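Local coordinates for protein cystalysin (Treponema denticola, PDB 1C7N) that binds pyridoxal-5'-phosphate and belongs to the aminotransferase class I and II family, a large group of PLP-dependent proteins, at residues A[373-376]-A[377-380]; A[307-311]-A[312-316]; A[290-293]-A[294-298]. One frame throughout, in Å; residues are numbered along the deposited sequence.

Interaction 1: A[373-376]-A[377-380]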
loop_
_atom_site.group_PDB
_atom_site.type_symbol
_atom_site.label_atom_id
_atom_site.label_comp_id
_atom_site.label_asym_id
_atom_site.label_seq_id
_atom_site.Cartn_x
_atom_site.Cartn_y
_atom_site.Cartn_z
ATOM N N ALA A 373 -20.041 -8.588 -13.514
ATOM C CA ALA A 373 -19.791 -9.365 -12.299
ATOM C C ALA A 373 -20.843 -9.150 -11.213
ATOM O O ALA A 373 -20.562 -8.573 -10.160
ATOM C CB ALA A 373 -18.411 -9.044 -11.754
ATOM N N ALA A 374 -22.050 -9.636 -11.473
ATOM C CA ALA A 374 -23.159 -9.528 -10.539
ATOM C C ALA A 374 -24.101 -10.696 -10.806
ATOM O O ALA A 374 -23.971 -11.381 -11.825
ATOM C CB ALA A 374 -23.890 -8.203 -10.747
ATOM N N PRO A 375 -25.045 -10.960 -9.887
ATOM C CA PRO A 375 -25.970 -12.072 -10.121
ATOM C C PRO A 375 -26.801 -11.788 -11.368
ATOM O O PRO A 375 -27.157 -10.637 -11.638
ATOM C CB PRO A 375 -26.820 -12.085 -8.854
ATOM C CG PRO A 375 -25.855 -11.601 -7.802
ATOM C CD PRO A 375 -25.188 -10.437 -8.514
ATOM N N SER A 376 -27.100 -12.837 -12.129
ATOM C CA SER A 376 -27.888 -12.692 -13.345
ATOM C C SER A 376 -29.204 -11.954 -13.061
ATOM O O SER A 376 -29.622 -11.081 -13.829
ATOM C CB SER A 376 -28.158 -14.077 -13.945
ATOM O OG SER A 376 -26.940 -14.716 -14.299
ATOM N N SER A 377 -29.850 -12.293 -11.948
ATOM C CA SER A 377 -31.109 -11.648 -11.581
ATOM C C SER A 377 -30.914 -10.147 -11.432
ATOM O O SER A 377 -31.807 -9.361 -11.764
ATOM C CB SER A 377 -31.637 -12.217 -10.265
ATOM O OG SER A 377 -30.733 -11.960 -9.206
ATOM N N VAL A 378 -29.748 -9.749 -10.928
ATOM C CA VAL A 378 -29.448 -8.333 -10.734
ATOM C C VAL A 378 -29.285 -7.646 -12.077
ATOM O O VAL A 378 -29.746 -6.520 -12.261
ATOM C CB VAL A 378 -28.168 -8.133 -9.890
ATOM C CG1 VAL A 378 -27.755 -6.672 -9.911
ATOM C CG2 VAL A 378 -28.419 -8.579 -8.456
ATOM N N ILE A 379 -28.631 -8.326 -13.015
ATOM C CA ILE A 379 -28.436 -7.777 -14.353
ATOM C C ILE A 379 -29.810 -7.595 -15.013
ATOM O O ILE A 379 -30.063 -6.592 -15.687
ATOM C CB ILE A 379 -27.568 -8.720 -15.234
ATOM C CG1 ILE A 379 -26.176 -8.899 -14.615
ATOM C CG2 ILE A 379 -27.434 -8.145 -16.645
ATOM C CD1 ILE A 379 -25.363 -7.626 -14.510
ATOM N N GLN A 380 -30.695 -8.566 -14.805
ATOM C CA GLN A 380 -32.046 -8.533 -15.371
ATOM C C GLN A 380 -32.871 -7.382 -14.799
ATOM O O GLN A 380 -33.603 -6.708 -15.528
ATOM C CB GLN A 380 -32.755 -9.863 -15.103
ATOM C CG GLN A 380 -32.127 -11.044 -15.819
ATOM C CD GLN A 380 -32.620 -11.186 -17.246
ATOM O OE1 GLN A 380 -32.764 -10.195 -17.969
ATOM N NE2 GLN A 380 -32.875 -12.420 -17.663
#
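Ile-379 reaches back along the chain to the loop residues Ala-374 and Pro-375. Ile-379 CB lies 3.4 Å from Ser-376 O. The next atom, Ile-379 CG1, swings to the backbone-N side (chi1 -61°) and meets Pro-375 O at 3.6 Å. A further turn at chi2 (-62°) brings the tip, Ile-379 CD1, to 4.1 Å from Ala-374 CB. Val-378 runs alongside Pro-375 in the same direction. Val-378 CG2 packs on the ring of Pro-375, 3.7 Å from Pro-375 CD. The backbone carbonyls hold the turn. Pro-375 O accepts Ile-379 N at 3.1 Å and a weaker, more bent bond from Val-378 N. Ser-376 O takes Gln-380 N at 2.9 Å. Ser-376 OG is hydrogen-bonded to Asn-302, and Ile-379 also touches Asn-302 and Val-306, all on helix 289-313. Pro-375 occupies the N-cap position: its carbonyl takes the first i to i+4 bond, as at the start of an alpha-helix, here the C-terminal helix 376-393.

Interaction 2: A[307-311]-A[312-316]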
loop_
_atom_site.group_PDB
_atom_site.type_symbol
_atom_site.label_atom_id
_atom_site.label_comp_id
_atom_site.label_asym_id
_atom_site.label_seq_id
_atom_site.Cartn_x
_atom_site.Cartn_y
_atom_site.Cartn_z
ATOM N N LYS A 307 -26.708 -9.032 -24.399
ATOM C CA LYS A 307 -26.796 -9.093 -25.853
ATOM C C LYS A 307 -28.227 -9.404 -26.277
ATOM O O LYS A 307 -28.796 -8.722 -27.135
ATOM C CB LYS A 307 -25.839 -10.167 -26.380
ATOM C CG LYS A 307 -25.912 -10.425 -27.882
ATOM C CD LYS A 307 -24.835 -11.422 -28.293
ATOM C CE LYS A 307 -25.104 -12.041 -29.656
ATOM N NZ LYS A 307 -25.230 -11.026 -30.732
ATOM N N ASP A 308 -28.812 -10.426 -25.665
ATOM C CA ASP A 308 -30.177 -10.822 -25.987
ATOM C C ASP A 308 -31.197 -9.733 -25.681
ATOM O O ASP A 308 -32.131 -9.513 -26.454
ATOM C CB ASP A 308 -30.545 -12.099 -25.228
ATOM C CG ASP A 308 -31.984 -12.512 -25.454
ATOM O OD1 ASP A 308 -32.843 -12.174 -24.612
ATOM O OD2 ASP A 308 -32.256 -13.162 -26.487
ATOM N N PHE A 309 -31.020 -9.054 -24.553
ATOM C CA PHE A 309 -31.943 -8.004 -24.157
ATOM C C PHE A 309 -32.121 -6.948 -25.240
ATOM O O PHE A 309 -33.244 -6.560 -25.552
ATOM C CB PHE A 309 -31.471 -7.323 -22.877
ATOM C CG PHE A 309 -32.254 -6.096 -22.535
ATOM C CD1 PHE A 309 -33.529 -6.197 -21.994
ATOM C CD2 PHE A 309 -31.737 -4.832 -22.805
ATOM C CE1 PHE A 309 -34.280 -5.057 -21.726
ATOM C CE2 PHE A 309 -32.477 -3.687 -22.541
ATOM C CZ PHE A 309 -33.754 -3.800 -22.001
ATOM N N PHE A 310 -31.021 -6.474 -25.810
ATOM C CA PHE A 310 -31.128 -5.457 -26.846
ATOM C C PHE A 310 -31.639 -5.999 -28.182
ATOM O O PHE A 310 -32.352 -5.299 -28.900
ATOM C CB PHE A 310 -29.791 -4.739 -27.031
ATOM C CG PHE A 310 -29.355 -3.959 -25.816
ATOM C CD1 PHE A 310 -28.377 -4.459 -24.963
ATOM C CD2 PHE A 310 -29.949 -2.736 -25.509
ATOM C CE1 PHE A 310 -27.997 -3.747 -23.819
ATOM C CE2 PHE A 310 -29.575 -2.022 -24.369
ATOM C CZ PHE A 310 -28.599 -2.529 -23.527
ATOM N N GLU A 311 -31.291 -7.236 -28.520
ATOM C CA GLU A 311 -31.772 -7.817 -29.772
ATOM C C GLU A 311 -33.292 -7.942 -29.712
ATOM O O GLU A 311 -33.982 -7.795 -30.718
ATOM C CB GLU A 311 -31.172 -9.209 -30.002
ATOM C CG GLU A 311 -29.666 -9.247 -30.067
ATOM C CD GLU A 311 -29.137 -10.650 -30.296
ATOM O OE1 GLU A 311 -29.749 -11.605 -29.773
ATOM O OE2 GLU A 311 -28.105 -10.795 -30.982
ATOM N N VAL A 312 -33.810 -8.208 -28.519
ATOM C CA VAL A 312 -35.247 -8.376 -28.326
ATOM C C VAL A 312 -36.053 -7.101 -28.069
ATOM O O VAL A 312 -37.179 -6.964 -28.557
ATOM C CB VAL A 312 -35.525 -9.352 -27.152
ATOM C CG1 VAL A 312 -37.004 -9.346 -26.805
ATOM C CG2 VAL A 312 -35.066 -10.760 -27.521
ATOM N N ASN A 313 -35.482 -6.166 -27.318
ATOM C CA ASN A 313 -36.196 -4.945 -26.958
ATOM C C ASN A 313 -35.799 -3.652 -27.660
ATOM O O ASN A 313 -36.658 -2.824 -27.963
ATOM C CB ASN A 313 -36.094 -4.745 -25.445
ATOM C CG ASN A 313 -36.683 -5.907 -24.668
ATOM O OD1 ASN A 313 -37.901 -6.054 -24.577
ATOM N ND2 ASN A 313 -35.818 -6.747 -24.110
ATOM N N HIS A 314 -34.505 -3.465 -27.901
ATOM C CA HIS A 314 -34.014 -2.255 -28.553
ATOM C C HIS A 314 -32.854 -2.642 -29.459
ATOM O O HIS A 314 -31.695 -2.370 -29.152
ATOM C CB HIS A 314 -33.574 -1.249 -27.482
ATOM C CG HIS A 314 -34.649 -0.931 -26.492
ATOM N ND1 HIS A 314 -35.648 -0.014 -26.748
ATOM C CD2 HIS A 314 -34.937 -1.471 -25.285
ATOM C CE1 HIS A 314 -36.505 -0.007 -25.742
ATOM N NE2 HIS A 314 -36.098 -0.884 -24.841
ATOM N N PRO A 315 -33.167 -3.275 -30.607
ATOM C CA PRO A 315 -32.259 -3.767 -31.649
ATOM C C PRO A 315 -31.183 -2.810 -32.159
ATOM O O PRO A 315 -30.131 -3.253 -32.621
ATOM C CB PRO A 315 -33.213 -4.171 -32.776
ATOM C CG PRO A 315 -34.460 -4.501 -32.084
ATOM C CD PRO A 315 -34.566 -3.424 -31.046
ATOM N N GLU A 316 -31.440 -1.506 -32.093
ATOM C CA GLU A 316 -30.470 -0.538 -32.590
ATOM C C GLU A 316 -29.270 -0.383 -31.664
ATOM O O GLU A 316 -28.232 0.141 -32.062
ATOM C CB GLU A 316 -31.134 0.830 -32.828
ATOM C CG GLU A 316 -31.484 1.644 -31.581
ATOM C CD GLU A 316 -32.757 1.190 -30.890
ATOM O OE1 GLU A 316 -33.255 1.943 -30.024
ATOM O OE2 GLU A 316 -33.263 0.088 -31.199
#
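Asn-313 grips Phe-309 twice through a single acceptor, the Phe-309 carbonyl oxygen. Asn-313 N donates to Phe-309 O at 2.9 Å, the usual helical bond. Asn-313 ND2 also donates to Phe-309 O, at 3.0 Å, in the carbonyl plane and on a lone pair. The acceptor is tilted somewhat out of the amide plane. With CG beside the backbone N (chi1 -59°), the amide folds back toward the preceding turn, and the second bond fixes its rotation. One residue earlier along the helix, Val-312 N donates to Asp-308 O at 3.0 Å.

The aromatic contacts surround the same residues. Asn-313 CB lies over one face of the Phe-309 ring, offset toward the rim. The two side chains cross at about a right angle, with ring and amide planes 38° apart, and Asn-313 ND2 comes within 3.2 Å of Phe-309 CD1. His-314 runs alongside Phe-309, and Phe-309 CZ meets the imidazole at its edge, 4.2 Å from His-314 CD2. Phe-310 turns its face to Phe-309, whose CD2 sits over the ring centre.

Van der Waals contacts and a salt bridge complete the set. Val-312 CG2 packs on Asp-308, 3.8 Å from Asp-308 OD2, while Pro-315 CG rests 3.6 Å from Glu-311 O. Lys-307 NZ forms a salt bridge with Glu-311 OE2 at 2.9 Å, one helical turn apart, and approaches from above the carboxylate plane.

The contact lies where the last turn of helix 289-313 passes into the loop that follows. Phe-309 packs on Leu-383 and Asn-387 of helix 376-393. His-314 touches Leu-390 there, and its NE2 is hydrogen-bonded to Asn-387 OD1. Phe-310 touches Ile-317 and Ala-319 of the loop that leads on toward strand 327-331.

Interaction 3: A[290-293]-A[294-298]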
loop_
_atom_site.group_PDB
_atom_site.type_symbol
_atom_site.label_atom_id
_atom_site.label_comp_id
_atom_site.label_asym_id
_atom_site.label_seq_id
_atom_site.Cartn_x
_atom_site.Cartn_y
_atom_site.Cartn_z
ATOM N N LYS A 290 -11.781 -23.473 -8.578
ATOM C CA LYS A 290 -13.158 -23.873 -8.870
ATOM C C LYS A 290 -14.106 -22.684 -8.791
ATOM O O LYS A 290 -15.074 -22.598 -9.544
ATOM C CB LYS A 290 -13.643 -24.939 -7.884
ATOM C CG LYS A 290 -12.825 -26.218 -7.835
ATOM C CD LYS A 290 -12.853 -26.986 -9.135
ATOM C CE LYS A 290 -12.332 -28.403 -8.914
ATOM N NZ LYS A 290 -11.054 -28.415 -8.142
ATOM N N TRP A 291 -13.840 -21.776 -7.857
ATOM C CA TRP A 291 -14.689 -20.608 -7.704
ATOM C C TRP A 291 -14.587 -19.757 -8.968
ATOM O O TRP A 291 -15.593 -19.274 -9.485
ATOM C CB TRP A 291 -14.264 -19.793 -6.480
ATOM C CG TRP A 291 -15.063 -18.542 -6.306
ATOM C CD1 TRP A 291 -16.234 -18.394 -5.616
ATOM C CD2 TRP A 291 -14.761 -17.264 -6.869
ATOM N NE1 TRP A 291 -16.680 -17.091 -5.718
ATOM C CE2 TRP A 291 -15.792 -16.381 -6.484
ATOM C CE3 TRP A 291 -13.716 -16.778 -7.668
ATOM C CZ2 TRP A 291 -15.809 -15.037 -6.872
ATOM C CZ3 TRP A 291 -13.735 -15.445 -8.049
ATOM C CH2 TRP A 291 -14.777 -14.590 -7.648
ATOM N N LEU A 292 -13.367 -19.590 -9.470
ATOM C CA LEU A 292 -13.139 -18.805 -10.677
ATOM C C LEU A 292 -13.873 -19.397 -11.884
ATOM O O LEU A 292 -14.398 -18.653 -12.718
ATOM C CB LEU A 292 -11.637 -18.715 -10.974
ATOM C CG LEU A 292 -11.235 -17.941 -12.231
ATOM C CD1 LEU A 292 -11.829 -16.536 -12.189
ATOM C CD2 LEU A 292 -9.724 -17.871 -12.320
ATOM N N ASP A 293 -13.905 -20.725 -11.986
ATOM C CA ASP A 293 -14.596 -21.374 -13.101
ATOM C C ASP A 293 -16.073 -21.013 -13.053
ATOM O O ASP A 293 -16.682 -20.681 -14.074
ATOM C CB ASP A 293 -14.459 -22.903 -13.039
ATOM C CG ASP A 293 -13.035 -23.378 -13.257
ATOM O OD1 ASP A 293 -12.304 -22.745 -14.046
ATOM O OD2 ASP A 293 -12.654 -24.403 -12.651
ATOM N N GLY A 294 -16.646 -21.088 -11.856
ATOM C CA GLY A 294 -18.049 -20.761 -11.686
ATOM C C GLY A 294 -18.336 -19.296 -11.962
ATOM O O GLY A 294 -19.385 -18.953 -12.519
ATOM N N CYS A 295 -17.403 -18.428 -11.579
ATOM C CA CYS A 295 -17.565 -16.991 -11.796
ATOM C C CYS A 295 -17.603 -16.683 -13.290
ATOM O O CYS A 295 -18.469 -15.949 -13.761
ATOM C CB CYS A 295 -16.414 -16.222 -11.139
ATOM S SG CYS A 295 -16.589 -14.417 -11.199
ATOM N N ILE A 296 -16.654 -17.248 -14.029
ATOM C CA ILE A 296 -16.586 -17.047 -15.471
ATOM C C ILE A 296 -17.867 -17.526 -16.154
ATOM O O ILE A 296 -18.344 -16.908 -17.106
ATOM C CB ILE A 296 -15.357 -17.779 -16.064
ATOM C CG1 ILE A 296 -14.077 -17.062 -15.626
ATOM C CG2 ILE A 296 -15.434 -17.801 -17.583
ATOM C CD1 ILE A 296 -12.800 -17.798 -15.997
ATOM N N LYS A 297 -18.430 -18.627 -15.665
ATOM C CA LYS A 297 -19.667 -19.149 -16.237
ATOM C C LYS A 297 -20.788 -18.126 -16.094
ATOM O O LYS A 297 -21.514 -17.856 -17.048
ATOM C CB LYS A 297 -20.067 -20.463 -15.555
ATOM C CG LYS A 297 -19.202 -21.643 -15.965
ATOM C CD LYS A 297 -19.638 -22.929 -15.277
ATOM C CE LYS A 297 -18.880 -24.123 -15.838
ATOM N NZ LYS A 297 -19.101 -24.253 -17.309
ATOM N N VAL A 298 -20.922 -17.545 -14.904
ATOM C CA VAL A 298 -21.961 -16.542 -14.672
ATOM C C VAL A 298 -21.751 -15.300 -15.549
ATOM O O VAL A 298 -22.714 -14.742 -16.094
ATOM C CB VAL A 298 -22.000 -16.117 -13.189
ATOM C CG1 VAL A 298 -23.071 -15.065 -12.978
ATOM C CG2 VAL A 298 -22.279 -17.340 -12.310
#
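Cys-295 lies one turn along the helix from Trp-291 and packs on its indole. Cys-295 CB sits over one face of the six-membered ring of Trp-291, 4.2 Å from its centroid and only 13° off the ring normal. This is a CH-pi contact over the six-membered ring, toward one end of the indole. The thiol sulfur stands anti to the backbone N (chi1 -174°). That torsion sets the sulfur out beyond the rim, near Trp-291 CH2, in an oblique sulfur-aromatic contact. Cys-295 SG comes 4.0 Å from Trp-291 CH2. The backbones of the same two residues are joined as well, since Cys-295 N donates to Trp-291 O at 2.9 Å.

Asp-293 meets the following turn mainly through its backbone. Asp-293 O accepts Lys-297 N at 3.1 Å. The same Asp-293 O lies 3.3 Å from Lys-297 CG, so the start of the lysine chain lies against the peptide. Gly-294 adds two backbone bonds to the turn. Gly-294 N donates to Lys-290 O at 3.2 Å, and its own carbonyl accepts Val-298 N.

Leu-292 and Ile-296 make a further apolar contact, with Leu-292 CG 4.1 Å from Ile-296 CD1. Ile-296 N also donates to Leu-292 O.

Outside the helix, Trp-291 meets Tyr-3 edge-to-face and the Phe-5 ring at an angle. Cys-295 also touches Phe-5, so the N-terminal part of the chain packs on this helix. The Trp-291 side chain lies about 14 Å from a bound pyridoxal-5'-phosphate, so it does not touch it.

The chemistry is that of a regular alpha-helix with an apolar side formed by Trp-291, Leu-292, Cys-295 and Ile-296. Main-chain bonds set the spacing of the turns. The CH-pi, sulfur-aromatic and aliphatic contacts depend on dispersion and shape, which is consistent with structural packing.

Overall arrangement
From the N terminus the order is interaction 3, then interaction 2, then interaction 1. Each is local, between adjoining segments, so none closes a long loop, and none encloses or crosses another. Interactions 3 and 2 occupy the early part and the C-terminal end of one helix, 289-313, with centres about 26 Å apart. The chain then passes through strand 327-331, helix 339-350 and strands 355-356 and 367-371 before interaction 1 starts helix 376-393. That start returns to helix 289-313: Val-298 CG1 of interaction 3 packs 4.0 Å from Ala-374 O. Further along, interaction 2 leans on helix 376-393. The two helices are thus tied together at both places.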